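Side-chain contacts in thiamine pyrophosphokinase (Candida albicans, PDB 2G9Z), which transfers a pyrophosphate group, probably from ATP, to thiamine to make the cofactor thiamine pyrophosphate: residues D155-I160 with I224-I229; H63-I68 with H161-H166. All coordinates share one frame; numbering follows the deposited sequence.

Interaction 1 (D155-I160 with I224-I229). With MG (magnesium ion), chain C; VNP (3-[(4-amino-2-methylpyrimidin-5-yl)methyl]-5-(2-{[hydroxy(phosphonoamino)phosphoryl]oxy}ethyl)-4-methyl-1,3-thiazol-3-I um), chain H.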
ATOM      1  N   ASP A 155     -12.113   6.315  10.751  1.00 17.52           N
ATOM      2  CA  ASP A 155     -11.596   6.326  12.109  1.00 16.70           C
ATOM      3  C   ASP A 155     -10.229   6.965  12.227  1.00 15.99           C
ATOM      4  O   ASP A 155      -9.903   7.560  13.252  1.00 16.16           O
ATOM      5  CB  ASP A 155     -11.553   4.908  12.664  1.00 14.63           C
ATOM      6  CG  ASP A 155     -12.918   4.275  12.712  1.00 16.66           C
ATOM      7  OD1 ASP A 155     -13.911   5.014  12.891  1.00 17.80           O
ATOM      8  OD2 ASP A 155     -12.998   3.042  12.574  1.00 15.38           O
ATOM      9  N   PHE A 156      -9.423   6.825  11.181  1.00 15.74           N
ATOM     10  CA  PHE A 156      -8.091   7.406  11.180  1.00 17.44           C
ATOM     11  C   PHE A 156      -8.179   8.918  11.318  1.00 16.95           C
ATOM     12  O   PHE A 156      -7.561   9.514  12.203  1.00 17.52           O
ATOM     13  CB  PHE A 156      -7.356   7.074   9.880  1.00 19.51           C
ATOM     14  CG  PHE A 156      -6.003   7.718   9.777  1.00 21.46           C
ATOM     15  CD1 PHE A 156      -4.896   7.146  10.396  1.00 21.51           C
ATOM     16  CD2 PHE A 156      -5.844   8.923   9.103  1.00 22.40           C
ATOM     17  CE1 PHE A 156      -3.647   7.769  10.347  1.00 22.18           C
ATOM     18  CE2 PHE A 156      -4.597   9.555   9.051  1.00 24.15           C
ATOM     19  CZ  PHE A 156      -3.499   8.972   9.676  1.00 22.08           C
ATOM     20  N   THR A 157      -8.939   9.533  10.420  1.00 18.03           N
ATOM     21  CA  THR A 157      -9.109  10.979  10.414  1.00 20.08           C
ATOM     22  C   THR A 157      -9.755  11.484  11.700  1.00 18.88           C
ATOM     23  O   THR A 157      -9.317  12.484  12.269  1.00 20.82           O
ATOM     24  CB  THR A 157      -9.944  11.420   9.196  1.00 21.89           C
ATOM     25  OG1 THR A 157      -9.260  11.034   7.995  1.00 23.63           O
ATOM     26  CG2 THR A 157     -10.129  12.930   9.193  1.00 24.17           C
ATOM     27  N   LYS A 158     -10.794  10.795  12.160  1.00 18.16           N
ATOM     28  CA  LYS A 158     -11.459  11.193  13.396  1.00 18.23           C
ATOM     29  C   LYS A 158     -10.461  11.171  14.545  1.00 18.57           C
ATOM     30  O   LYS A 158     -10.503  12.032  15.423  1.00 19.97           O
ATOM     31  CB  LYS A 158     -12.637  10.261  13.693  1.00 15.98           C
ATOM     32  CG  LYS A 158     -13.781  10.413  12.694  1.00 15.88           C
ATOM     33  CD  LYS A 158     -14.760   9.255  12.767  1.00 16.42           C
ATOM     34  CE  LYS A 158     -15.864   9.420  11.732  1.00 16.03           C
ATOM     35  NZ  LYS A 158     -16.827   8.290  11.718  1.00 16.41           N
ATOM     36  N   SER A 159      -9.554  10.194  14.533  1.00 17.31           N
ATOM     37  CA  SER A 159      -8.539  10.086  15.580  1.00 16.54           C
ATOM     38  C   SER A 159      -7.531  11.229  15.504  1.00 16.83           C
ATOM     39  O   SER A 159      -7.126  11.780  16.532  1.00 16.28           O
ATOM     40  CB  SER A 159      -7.797   8.742  15.485  1.00 16.45           C
ATOM     41  OG  SER A 159      -8.650   7.664  15.825  1.00 18.31           O
ATOM     42  N   ILE A 160      -7.107  11.567  14.288  1.00 15.83           N
ATOM     43  CA  ILE A 160      -6.158  12.657  14.102  1.00 16.59           C
ATOM     44  C   ILE A 160      -6.776  13.950  14.634  1.00 18.20           C
ATOM     45  O   ILE A 160      -6.123  14.724  15.333  1.00 19.85           O
ATOM     46  CB  ILE A 160      -5.792  12.844  12.606  1.00 17.62           C
ATOM     47  CG1 ILE A 160      -4.948  11.661  12.120  1.00 16.67           C
ATOM     48  CG2 ILE A 160      -5.038  14.161  12.411  1.00 16.49           C
ATOM     49  CD1 ILE A 160      -3.593  11.532  12.813  1.00 14.92           C
ATOM     50  N   ILE A 224      -2.016   7.343   3.357  1.00 14.95           N
ATOM     51  CA  ILE A 224      -0.978   8.064   2.635  1.00 13.83           C
ATOM     52  C   ILE A 224      -1.557   9.413   2.206  1.00 14.28           C
ATOM     53  O   ILE A 224      -0.904  10.445   2.331  1.00 13.69           O
ATOM     54  CB  ILE A 224      -0.505   7.263   1.394  1.00 15.50           C
ATOM     55  CG1 ILE A 224       0.206   5.980   1.850  1.00 14.98           C
ATOM     56  CG2 ILE A 224       0.419   8.122   0.519  1.00 15.22           C
ATOM     57  CD1 ILE A 224       1.428   6.209   2.742  1.00 15.05           C
ATOM     58  N   ASN A 225      -2.794   9.405   1.720  1.00 12.92           N
ATOM     59  CA  ASN A 225      -3.431  10.642   1.296  1.00 14.68           C
ATOM     60  C   ASN A 225      -3.407  11.648   2.450  1.00 16.05           C
ATOM     61  O   ASN A 225      -3.027  12.804   2.271  1.00 15.89           O
ATOM     62  CB  ASN A 225      -4.872  10.370   0.847  1.00 14.40           C
ATOM     63  CG  ASN A 225      -5.559  11.610   0.306  1.00 16.06           C
ATOM     64  OD1 ASN A 225      -4.946  12.420  -0.383  1.00 18.64           O
ATOM     65  ND2 ASN A 225      -6.847  11.754   0.606  1.00 14.21           N
ATOM     66  N   GLN A 226      -3.801  11.193   3.636  1.00 15.59           N
ATOM     67  CA  GLN A 226      -3.814  12.045   4.815  1.00 16.94           C
ATOM     68  C   GLN A 226      -2.407  12.515   5.196  1.00 16.73           C
ATOM     69  O   GLN A 226      -2.231  13.634   5.675  1.00 14.95           O
ATOM     70  CB  GLN A 226      -4.461  11.306   5.991  1.00 17.93           C
ATOM     71  CG  GLN A 226      -5.932  10.981   5.748  1.00 18.73           C
ATOM     72  CD  GLN A 226      -6.719  12.198   5.281  1.00 21.14           C
ATOM     73  OE1 GLN A 226      -6.668  13.256   5.903  1.00 23.26           O
ATOM     74  NE2 GLN A 226      -7.452  12.049   4.183  1.00 21.41           N
ATOM     75  N   LEU A 227      -1.414  11.655   4.991  1.00 15.88           N
ATOM     76  CA  LEU A 227      -0.030  12.008   5.295  1.00 16.27           C
ATOM     77  C   LEU A 227       0.345  13.272   4.519  1.00 16.91           C
ATOM     78  O   LEU A 227       0.874  14.229   5.092  1.00 18.35           O
ATOM     79  CB  LEU A 227       0.906  10.856   4.904  1.00 16.44           C
ATOM     80  CG  LEU A 227       2.415  11.099   5.043  1.00 16.12           C
ATOM     81  CD1 LEU A 227       2.780  11.343   6.509  1.00 13.77           C
ATOM     82  CD2 LEU A 227       3.173   9.891   4.493  1.00 15.66           C
ATOM     83  N   TYR A 228       0.056  13.268   3.219  1.00 14.61           N
ATOM     84  CA  TYR A 228       0.351  14.405   2.347  1.00 16.24           C
ATOM     85  C   TYR A 228      -0.471  15.640   2.716  1.00 16.52           C
ATOM     86  O   TYR A 228       0.043  16.761   2.715  1.00 19.04           O
ATOM     87  CB  TYR A 228       0.058  14.047   0.888  1.00 13.55           C
ATOM     88  CG  TYR A 228       1.131  13.245   0.182  1.00 13.97           C
ATOM     89  CD1 TYR A 228       2.321  13.847  -0.239  1.00 14.34           C
ATOM     90  CD2 TYR A 228       0.932  11.902  -0.122  1.00 14.98           C
ATOM     91  CE1 TYR A 228       3.280  13.127  -0.957  1.00 14.35           C
ATOM     92  CE2 TYR A 228       1.884  11.170  -0.835  1.00 14.01           C
ATOM     93  CZ  TYR A 228       3.050  11.792  -1.252  1.00 13.25           C
ATOM     94  OH  TYR A 228       3.965  11.086  -1.989  1.00 12.17           O
ATOM     95  N   ILE A 229      -1.751  15.431   3.001  1.00 17.01           N
ATOM     96  CA  ILE A 229      -2.645  16.526   3.364  1.00 17.63           C
ATOM     97  C   ILE A 229      -2.227  17.156   4.684  1.00 19.37           C
ATOM     98  O   ILE A 229      -2.177  18.382   4.805  1.00 19.46           O
ATOM     99  CB  ILE A 229      -4.121  16.038   3.468  1.00 17.14           C
ATOM    100  CG1 ILE A 229      -4.666  15.728   2.068  1.00 16.29           C
ATOM    101  CG2 ILE A 229      -4.984  17.095   4.154  1.00 19.04           C
ATOM    102  CD1 ILE A 229      -6.068  15.116   2.063  1.00 15.86           C
TER
HETATM  103 MG    MG C 702     -14.814   1.832  12.542  1.00 24.73          MG
HETATM  104  O2G VNP H 602     -16.178   1.310   8.034  1.00 25.36           O
HETATM  105  PG  VNP H 602     -14.664   0.830   7.789  1.00 23.09           P
HETATM  106  O3G VNP H 602     -14.490   0.312   6.413  1.00 25.09           O
HETATM  107  O1G VNP H 602     -14.372  -0.301   8.896  1.00 27.22           O
HETATM  108  N3B VNP H 602     -13.675   2.081   8.103  1.00 19.43           N
HETATM  109  PB  VNP H 602     -14.240   3.100   9.232  1.00 19.62           P
HETATM  110  O2B VNP H 602     -13.192   4.097   9.541  1.00 17.72           O
HETATM  111  O1B VNP H 602     -14.765   2.292  10.355  1.00 18.11           O
HETATM  112  O1  VNP H 602     -15.484   3.835   8.517  1.00 18.43           O
HETATM  113  C7  VNP H 602     -15.374   4.636   7.336  1.00 19.81           C
HETATM  114  C12 VNP H 602     -16.511   5.659   7.406  1.00 17.42           C
HETATM  115  C11 VNP H 602     -16.683   6.585   6.198  1.00 18.58           C
HETATM  116  C10 VNP H 602     -17.410   5.999   4.986  1.00 17.89           C
HETATM  117  CM4 VNP H 602     -18.497   4.929   5.109  1.00 16.56           C
HETATM  118  S1  VNP H 602     -15.180   7.234   5.394  1.00 17.68           S
HETATM  119  C9  VNP H 602     -15.944   7.296   3.821  1.00 16.92           C
HETATM  120  N5  VNP H 602     -17.003   6.485   3.809  1.00 16.80           N
HETATM  121  C7A VNP H 602     -17.651   6.052   2.560  1.00 13.96           C
HETATM  122  C5A VNP H 602     -17.508   7.058   1.414  1.00 14.08           C
HETATM  123  C6A VNP H 602     -16.790   6.629   0.305  1.00 13.05           C
HETATM  124  N1A VNP H 602     -16.706   7.379  -0.780  1.00 12.94           N
HETATM  125  C2A VNP H 602     -17.308   8.573  -0.841  1.00 13.93           C
HETATM  126  CM2 VNP H 602     -17.219   9.402  -2.124  1.00 15.77           C
HETATM  127  N3A VNP H 602     -18.002   9.034   0.210  1.00 13.73           N
HETATM  128  C4A VNP H 602     -18.115   8.308   1.331  1.00 14.69           C
HETATM  129  N4A VNP H 602     -18.801   8.805   2.356  1.00 17.85           N
HETATM  130  O   HOH W   1     -13.377   0.165  11.676  1.00 21.17           O
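Phe156 and Gln226 join two helices that lie side by side on a Rossmann-like alpha/beta sheet in the catalytic domain, 155-170 and 217-233. Their apolar contact is the main one. The side chains run past each other in opposite directions, and Phe156 CE2 comes within 3.5 Å of Gln226 CB, with Gln226 CG beside the CD2-CE2 bond of the ring. The approach is oblique, and ring and amide planes stand 60° apart. Phe156 owes this reach to a CG anti to the backbone N (chi1 176°). Ile160 CG1, one turn on, lies over one ring face toward its rim, while Leu67, Leu69 and Phe241 also touch the phenyl group.

A looser van der Waals contact, without a hydrogen bond, joins Thr157 to Gln226. The glutamine bends at chi2 (-50°), bringing its amide across Thr157 at about a right angle, with Gln226 CD 3.9 Å from Thr157 OG1. The neighbouring Asn225 hydrogen-bonds through its amide to the backbone of Leu308 and Gly309 of the second subunit, so this helix also meets the dimer partner.

Metal and ligand bonds gather at the start of helix 155-170. Asp155 OD2 binds a magnesium ion at 2.2 Å, completing a cluster with Asp91, Asp126 and Asp128; the ligand's O1B and a water occupy further positions. The backbone N of the same residue, at the helix N-terminus, donates to O2B of the imidodiphosphate, probably helped by the helix dipole. Asp155 O is gripped twice, by Ser159 N and by Ser159 OG (2.9 Å), which reach it from opposite faces of the carbonyl plane.

Interaction 2 (H63-I68 with H161-H166)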
ATOM      1  N   HIS A  63       6.521  16.061  21.767  1.00 35.24           N
ATOM      2  CA  HIS A  63       5.132  15.643  21.940  1.00 34.43           C
ATOM      3  C   HIS A  63       4.828  14.399  21.114  1.00 32.26           C
ATOM      4  O   HIS A  63       4.333  14.491  19.988  1.00 31.14           O
ATOM      5  CB  HIS A  63       4.186  16.776  21.537  1.00 37.89           C
ATOM      6  CG  HIS A  63       4.231  17.954  22.458  1.00 42.04           C
ATOM      7  ND1 HIS A  63       3.819  17.887  23.772  1.00 43.27           N
ATOM      8  CD2 HIS A  63       4.649  19.227  22.260  1.00 43.74           C
ATOM      9  CE1 HIS A  63       3.982  19.067  24.344  1.00 44.34           C
ATOM     10  NE2 HIS A  63       4.485  19.897  23.448  1.00 45.08           N
ATOM     11  N   ASN A  64       5.124  13.238  21.689  1.00 29.27           N
ATOM     12  CA  ASN A  64       4.903  11.958  21.031  1.00 26.31           C
ATOM     13  C   ASN A  64       3.514  11.394  21.280  1.00 24.40           C
ATOM     14  O   ASN A  64       3.054  11.298  22.419  1.00 22.28           O
ATOM     15  CB  ASN A  64       5.943  10.938  21.498  1.00 26.61           C
ATOM     16  CG  ASN A  64       7.343  11.274  21.025  1.00 28.12           C
ATOM     17  OD1 ASN A  64       8.326  10.744  21.544  1.00 32.06           O
ATOM     18  ND2 ASN A  64       7.443  12.149  20.032  1.00 21.36           N
ATOM     19  N   VAL A  65       2.861  11.008  20.192  1.00 21.58           N
ATOM     20  CA  VAL A  65       1.530  10.436  20.233  1.00 21.36           C
ATOM     21  C   VAL A  65       1.582   9.085  19.539  1.00 20.87           C
ATOM     22  O   VAL A  65       2.270   8.933  18.528  1.00 18.02           O
ATOM     23  CB  VAL A  65       0.520  11.312  19.458  1.00 21.33           C
ATOM     24  CG1 VAL A  65      -0.862  10.666  19.492  1.00 21.06           C
ATOM     25  CG2 VAL A  65       0.489  12.710  20.039  1.00 20.32           C
ATOM     26  N   LEU A  66       0.864   8.113  20.090  1.00 19.47           N
ATOM     27  CA  LEU A  66       0.783   6.784  19.500  1.00 17.75           C
ATOM     28  C   LEU A  66      -0.657   6.568  19.045  1.00 17.99           C
ATOM     29  O   LEU A  66      -1.588   6.648  19.849  1.00 19.58           O
ATOM     30  CB  LEU A  66       1.161   5.704  20.519  1.00 18.19           C
ATOM     31  CG  LEU A  66       1.024   4.252  20.039  1.00 18.31           C
ATOM     32  CD1 LEU A  66       1.952   4.017  18.858  1.00 19.09           C
ATOM     33  CD2 LEU A  66       1.359   3.289  21.167  1.00 16.86           C
ATOM     34  N   LEU A  67      -0.840   6.322  17.754  1.00 16.70           N
ATOM     35  CA  LEU A  67      -2.166   6.083  17.206  1.00 15.85           C
ATOM     36  C   LEU A  67      -2.213   4.622  16.785  1.00 17.62           C
ATOM     37  O   LEU A  67      -1.401   4.176  15.975  1.00 17.51           O
ATOM     38  CB  LEU A  67      -2.419   6.999  16.009  1.00 15.98           C
ATOM     39  CG  LEU A  67      -3.728   6.801  15.239  1.00 15.62           C
ATOM     40  CD1 LEU A  67      -4.920   6.768  16.196  1.00 14.43           C
ATOM     41  CD2 LEU A  67      -3.883   7.940  14.229  1.00 16.03           C
ATOM     42  N   ILE A  68      -3.165   3.879  17.339  1.00 18.04           N
ATOM     43  CA  ILE A  68      -3.285   2.456  17.046  1.00 19.50           C
ATOM     44  C   ILE A  68      -4.517   2.081  16.243  1.00 20.20           C
ATOM     45  O   ILE A  68      -5.645   2.186  16.727  1.00 21.50           O
ATOM     46  CB  ILE A  68      -3.294   1.635  18.354  1.00 20.36           C
ATOM     47  CG1 ILE A  68      -2.080   2.017  19.207  1.00 19.90           C
ATOM     48  CG2 ILE A  68      -3.295   0.134  18.034  1.00 20.23           C
ATOM     49  CD1 ILE A  68      -2.113   1.463  20.613  1.00 19.70           C
ATOM     50  N   HIS A 161      -8.038  14.180  14.298  1.00 19.93           N
ATOM     51  CA  HIS A 161      -8.741  15.372  14.760  1.00 22.12           C
ATOM     52  C   HIS A 161      -8.779  15.395  16.281  1.00 22.38           C
ATOM     53  O   HIS A 161      -8.609  16.445  16.904  1.00 23.40           O
ATOM     54  CB  HIS A 161     -10.161  15.391  14.199  1.00 24.53           C
ATOM     55  CG  HIS A 161     -10.251  15.947  12.813  1.00 26.36           C
ATOM     56  ND1 HIS A 161     -11.296  15.663  11.962  1.00 28.52           N
ATOM     57  CD2 HIS A 161      -9.428  16.782  12.135  1.00 28.64           C
ATOM     58  CE1 HIS A 161     -11.113  16.298  10.819  1.00 29.36           C
ATOM     59  NE2 HIS A 161      -9.987  16.984  10.897  1.00 29.32           N
ATOM     60  N   CYS A 162      -9.009  14.231  16.877  1.00 20.67           N
ATOM     61  CA  CYS A 162      -9.043  14.122  18.326  1.00 21.67           C
ATOM     62  C   CYS A 162      -7.672  14.498  18.888  1.00 21.21           C
ATOM     63  O   CYS A 162      -7.573  15.180  19.908  1.00 22.30           O
ATOM     64  CB  CYS A 162      -9.401  12.694  18.741  1.00 21.99           C
ATOM     65  SG  CYS A 162      -9.119  12.333  20.484  1.00 26.60           S
ATOM     66  N   ILE A 163      -6.618  14.046  18.215  1.00 19.59           N
ATOM     67  CA  ILE A 163      -5.252  14.335  18.644  1.00 18.31           C
ATOM     68  C   ILE A 163      -4.963  15.830  18.549  1.00 20.43           C
ATOM     69  O   ILE A 163      -4.395  16.427  19.467  1.00 20.23           O
ATOM     70  CB  ILE A 163      -4.226  13.559  17.778  1.00 17.14           C
ATOM     71  CG1 ILE A 163      -4.269  12.074  18.148  1.00 15.45           C
ATOM     72  CG2 ILE A 163      -2.819  14.139  17.969  1.00 17.43           C
ATOM     73  CD1 ILE A 163      -3.541  11.160  17.182  1.00 14.88           C
ATOM     74  N   GLN A 164      -5.350  16.428  17.429  1.00 20.61           N
ATOM     75  CA  GLN A 164      -5.134  17.851  17.223  1.00 22.13           C
ATOM     76  C   GLN A 164      -5.937  18.664  18.229  1.00 23.20           C
ATOM     77  O   GLN A 164      -5.432  19.636  18.798  1.00 21.71           O
ATOM     78  CB  GLN A 164      -5.524  18.240  15.799  1.00 22.57           C
ATOM     79  CG  GLN A 164      -4.531  17.762  14.753  1.00 24.79           C
ATOM     80  CD  GLN A 164      -4.902  18.201  13.358  1.00 25.94           C
ATOM     81  OE1 GLN A 164      -5.882  17.725  12.785  1.00 28.33           O
ATOM     82  NE2 GLN A 164      -4.125  19.124  12.805  1.00 26.16           N
ATOM     83  N   LEU A 165      -7.182  18.256  18.453  1.00 22.20           N
ATOM     84  CA  LEU A 165      -8.044  18.947  19.400  1.00 23.41           C
ATOM     85  C   LEU A 165      -7.537  18.788  20.829  1.00 24.38           C
ATOM     86  O   LEU A 165      -7.636  19.716  21.632  1.00 25.48           O
ATOM     87  CB  LEU A 165      -9.482  18.430  19.281  1.00 22.70           C
ATOM     88  CG  LEU A 165     -10.197  18.906  18.012  1.00 22.16           C
ATOM     89  CD1 LEU A 165     -11.547  18.227  17.880  1.00 21.01           C
ATOM     90  CD2 LEU A 165     -10.366  20.423  18.070  1.00 22.92           C
ATOM     91  N   HIS A 166      -6.990  17.619  21.148  1.00 24.08           N
ATOM     92  CA  HIS A 166      -6.461  17.374  22.487  1.00 24.77           C
ATOM     93  C   HIS A 166      -5.402  18.401  22.878  1.00 25.72           C
ATOM     94  O   HIS A 166      -5.448  18.961  23.967  1.00 25.60           O
ATOM     95  CB  HIS A 166      -5.832  15.983  22.581  1.00 25.04           C
ATOM     96  CG  HIS A 166      -4.968  15.798  23.791  1.00 24.22           C
ATOM     97  ND1 HIS A 166      -5.469  15.423  25.017  1.00 24.36           N
ATOM     98  CD2 HIS A 166      -3.635  15.977  23.968  1.00 24.31           C
ATOM     99  CE1 HIS A 166      -4.485  15.377  25.898  1.00 25.52           C
ATOM    100  NE2 HIS A 166      -3.362  15.710  25.287  1.00 25.51           N
TER
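Val65 and Ile163 reach toward each other from strand 64-68 and helix 155-170 and meet tip to tip. The leading atoms are Val65 CG1 and Ile163 CD1, 3.6 Å apart. Behind them Ile163 CG1 lies 3.9 Å from the same valine methyl, and the second branches face each other more loosely, Val65 CG2 being 4.2 Å from Ile163 CG2. In Ile163 the chain toward CD1 leaves with CG1 anti to the carbonyl carbon (chi1 -72°) and then extends (chi2 167°), carrying the terminal methyl out from the helix to the strand.

This is the packing of a helix on the parallel part of an alpha/beta sheet: strand 64-68 runs between strands 86-90 and 205-210, both parallel to it, and helix 155-170 packs against one face, roughly antiparallel to the strand. Val65 and Leu67, two residues apart, point to the helix, whereas Leu66 between them points away. Leu67 takes the flank of the isoleucine, its CD2 standing 4.4 Å from Ile163 CD1, so that the methyl tip has valine and leucine as neighbours. Farther along the helix Tyr167 packs on Val65 and also meets the His63 ring edge-to-face. On the opposite side of the helix from the strand, Leu165 is buried against Leu186, Leu189 and Trp190 of helix 185-195.

Overall arrangement
Helix 155-170 serves both contacts: its first turns meet helix 217-233 in interaction 1, and the following turns rest on strand 64-68 in interaction 2. Leu67 bridges them, its CD2 3.9 Å from both Phe156 CE1 and Ile160 CD1 and its CD1 3.6 Å from Ser159 CB. Interaction 2, where the helix packs on the sheet, is buried and wholly aliphatic. Interaction 1 is only partly buried, mixing an aromatic ring with the partly exposed Thr157 and Gln226; helix 155-170 begins at the magnesium and ligand site, while helix 217-233 also meets the second subunit. No other chain touches the segments of interaction 2.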